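Aclacinomycin-N/aclacinomycin-A oxidase (Streptomyces galilaeus, PDB 2IPI) oxidises the terminal sugar of aclacinomycins in two successive steps of antibiotic biosynthesis, using a bicovalently bound FAD and molecular oxygen. Local coordinates at residues 217-222 with 515-520. Sequence-based numbering, arbitrary orientation.
Sequences GNFGIV and LSVRPP. With FAD (flavin-adenine dinucleotide), chain F.
V517 directs one methyl, CG2, into the angle between N218 and F219, and this valine contributes the largest share of the meeting between the C-terminal segment 515-520 and the cofactor-binding segment 217-222. CG2 makes the closest approaches: it lies 3.3 Å from N218 CB, an unusually short carbon-carbon approach, and 4.0 Å from F219 CZ, which it meets obliquely at the far end of the ring. The valine side chain runs roughly at right angles to both partners. With chi1 at -63°, CG2 falls between the backbone N and the carbonyl carbon of V517, which turns it to N218 and F219, while the other methyl, CG1, rests near N218 ND2 at 4.0 Å. N218 CB in turn sits 3.9 Å above one face of the F219 ring, offset toward the rim, so the methylene of a polar residue is packed by both a methyl and a ring. N218 is buried, and its ND2 makes a weak hydrogen bond to G214 O. Beside this apolar cluster S516 OG approaches G217 O at 3.5 Å, while making a weak hydrogen bond to H513 N.

The arrangement illustrates how a cofactor loop can be packed, on the side away from the adenine, by a part of the chain distant in sequence. A few residues beyond F219, the backbone of V222 makes two hydrogen bonds to the adenine: its N donates to FAD N1A (3.1 Å) and its O accepts from FAD N6A (3.2 Å), both nearly straight at 161°. The two segments fall within the FAD-binding PCMH-type and berberine-like regions, which the contact joins. Helix 495-505 completes the surroundings, L498 and V501 touching F219 and K502 touching V517, with Y491 of helix 486-491 also against V517; strand 221-227 then leads from the loop into the five-stranded antiparallel sheet, between strands 120-123 and 177-185.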
# COMPACT_ATOMS: atom_id res chain seq x y z
N GLY A 217 -8.86 7.35 -6.01
CA GLY A 217 -10.14 7.88 -6.53
C GLY A 217 -9.96 9.14 -7.34
O GLY A 217 -10.43 10.19 -6.90
N ASN A 218 -9.29 9.03 -8.49
CA ASN A 218 -8.98 10.23 -9.27
C ASN A 218 -9.20 10.10 -10.77
O ASN A 218 -9.52 11.10 -11.42
CB ASN A 218 -7.52 10.66 -9.03
CG ASN A 218 -6.70 9.59 -8.35
OD1 ASN A 218 -6.84 8.44 -8.75
ND2 ASN A 218 -5.87 9.93 -7.36
N PHE A 219 -9.01 8.92 -11.38
CA PHE A 219 -8.93 8.90 -12.85
C PHE A 219 -10.05 8.16 -13.57
O PHE A 219 -10.07 8.11 -14.81
CB PHE A 219 -7.59 8.28 -13.23
CG PHE A 219 -6.39 9.02 -12.69
CD1 PHE A 219 -6.03 10.23 -13.25
CD2 PHE A 219 -5.64 8.52 -11.65
CE1 PHE A 219 -4.93 10.93 -12.80
CE2 PHE A 219 -4.53 9.21 -11.20
CZ PHE A 219 -4.17 10.41 -11.77
N GLY A 220 -11.01 7.62 -12.85
CA GLY A 220 -12.07 6.80 -13.38
C GLY A 220 -12.18 5.49 -12.62
O GLY A 220 -11.55 5.36 -11.56
N ILE A 221 -12.95 4.52 -13.11
CA ILE A 221 -13.09 3.25 -12.37
C ILE A 221 -12.44 2.11 -13.14
O ILE A 221 -12.85 1.81 -14.26
CB ILE A 221 -14.56 2.93 -12.05
CG1 ILE A 221 -15.20 4.02 -11.20
CG2 ILE A 221 -14.72 1.55 -11.42
CD1 ILE A 221 -16.68 3.83 -10.96
N VAL A 222 -11.41 1.50 -12.54
CA VAL A 222 -10.76 0.36 -13.18
C VAL A 222 -11.66 -0.87 -13.13
O VAL A 222 -12.15 -1.29 -12.09
CB VAL A 222 -9.42 0.05 -12.50
CG1 VAL A 222 -8.76 -1.18 -13.08
CG2 VAL A 222 -8.48 1.24 -12.67
N LEU A 515 -7.75 13.69 -0.78
CA LEU A 515 -6.32 13.89 -1.15
C LEU A 515 -6.14 13.66 -2.64
O LEU A 515 -5.21 12.99 -3.07
CB LEU A 515 -5.44 12.99 -0.29
CG LEU A 515 -4.80 13.65 0.95
CD1 LEU A 515 -5.71 14.70 1.55
CD2 LEU A 515 -4.42 12.61 1.99
N SER A 516 -7.06 14.21 -3.40
CA SER A 516 -7.25 14.04 -4.83
C SER A 516 -6.35 14.91 -5.69
O SER A 516 -6.08 16.05 -5.33
CB SER A 516 -8.72 14.40 -5.17
OG SER A 516 -9.28 13.40 -5.99
N VAL A 517 -5.90 14.36 -6.82
CA VAL A 517 -5.17 15.07 -7.85
C VAL A 517 -6.08 16.13 -8.47
O VAL A 517 -7.24 15.86 -8.83
CB VAL A 517 -4.66 14.14 -8.97
CG1 VAL A 517 -3.66 13.11 -8.42
CG2 VAL A 517 -5.83 13.42 -9.63
N ARG A 518 -5.55 17.34 -8.61
CA ARG A 518 -6.33 18.45 -9.12
C ARG A 518 -5.92 18.81 -10.55
O ARG A 518 -4.76 18.67 -10.96
CB ARG A 518 -6.18 19.68 -8.21
N PRO A 519 -6.87 19.29 -11.33
CA PRO A 519 -6.52 19.76 -12.67
C PRO A 519 -5.69 21.04 -12.55
O PRO A 519 -5.82 21.74 -11.53
CB PRO A 519 -7.88 20.03 -13.31
CG PRO A 519 -8.81 20.24 -12.17
CD PRO A 519 -8.30 19.42 -11.01
N PRO A 520 -4.86 21.35 -13.53
CA PRO A 520 -3.91 22.46 -13.39
C PRO A 520 -4.55 23.84 -13.54
O PRO A 520 -5.71 24.09 -13.23
CB PRO A 520 -2.93 22.26 -14.55
CG PRO A 520 -3.31 20.99 -15.22
CD PRO A 520 -4.73 20.69 -14.84
PA FAD F . -10.77 0.59 -1.13
O1A FAD F . -11.20 1.31 0.00
O2A FAD F . -11.88 -0.06 -1.81
O5B FAD F . -9.98 1.52 -2.13
C5B FAD F . -8.98 2.36 -1.72
C4B FAD F . -8.86 3.54 -2.69
O4B FAD F . -8.89 3.06 -4.00
C3B FAD F . -10.08 4.48 -2.59
O3B FAD F . -9.74 5.76 -2.97
C2B FAD F . -11.04 3.90 -3.61
O2B FAD F . -12.00 4.80 -4.10
C1B FAD F . -10.05 3.44 -4.66
N9A FAD F . -10.58 2.41 -5.57
C8A FAD F . -11.15 1.25 -5.22
N7A FAD F . -11.49 0.56 -6.30
C5A FAD F . -11.16 1.30 -7.35
C6A FAD F . -11.28 1.10 -8.72
N6A FAD F . -11.73 -0.02 -9.14
N1A FAD F . -10.83 2.02 -9.56
C2A FAD F . -10.28 3.11 -9.07
N3A FAD F . -10.14 3.33 -7.78
C4A FAD F . -10.58 2.46 -6.92
N1 FAD F . -0.39 -1.61 0.92
C2 FAD F . 0.83 -1.95 0.40
O2 FAD F . 1.35 -1.37 -0.45
N3 FAD F . 1.46 -3.05 0.92
C4 FAD F . 0.90 -3.81 1.93
O4 FAD F . 1.45 -4.82 2.28
C4X FAD F . -0.35 -3.46 2.43
N5 FAD F . -0.94 -4.16 3.45
C5X FAD F . -2.19 -3.85 3.89
C6 FAD F . -2.81 -4.64 4.87
C7 FAD F . -4.04 -4.29 5.34
C7M FAD F . -4.68 -5.23 6.30
C8 FAD F . -4.73 -3.20 4.79
C8M FAD F . -6.20 -3.02 5.10
C9 FAD F . -4.09 -2.46 3.82
C9A FAD F . -2.82 -2.74 3.37
N10 FAD F . -2.21 -1.96 2.41
C10 FAD F . -1.00 -2.35 1.91
C1' FAD F . -2.55 -0.52 2.24
C2' FAD F . -3.65 -0.21 1.22
O2' FAD F . -4.90 0.17 1.71
C3' FAD F . -3.85 -1.28 0.18
O3' FAD F . -2.67 -1.56 -0.51
C4' FAD F . -5.06 -0.76 -0.67
O4' FAD F . -5.27 0.59 -0.62
C5' FAD F . -6.43 -1.36 -0.46
O5' FAD F . -7.29 -0.96 -1.46
P FAD F . -8.76 -1.48 -1.36
O1P FAD F . -9.28 -1.77 -2.65
O2P FAD F . -8.76 -2.58 -0.50
O3P FAD F . -9.62 -0.38 -0.62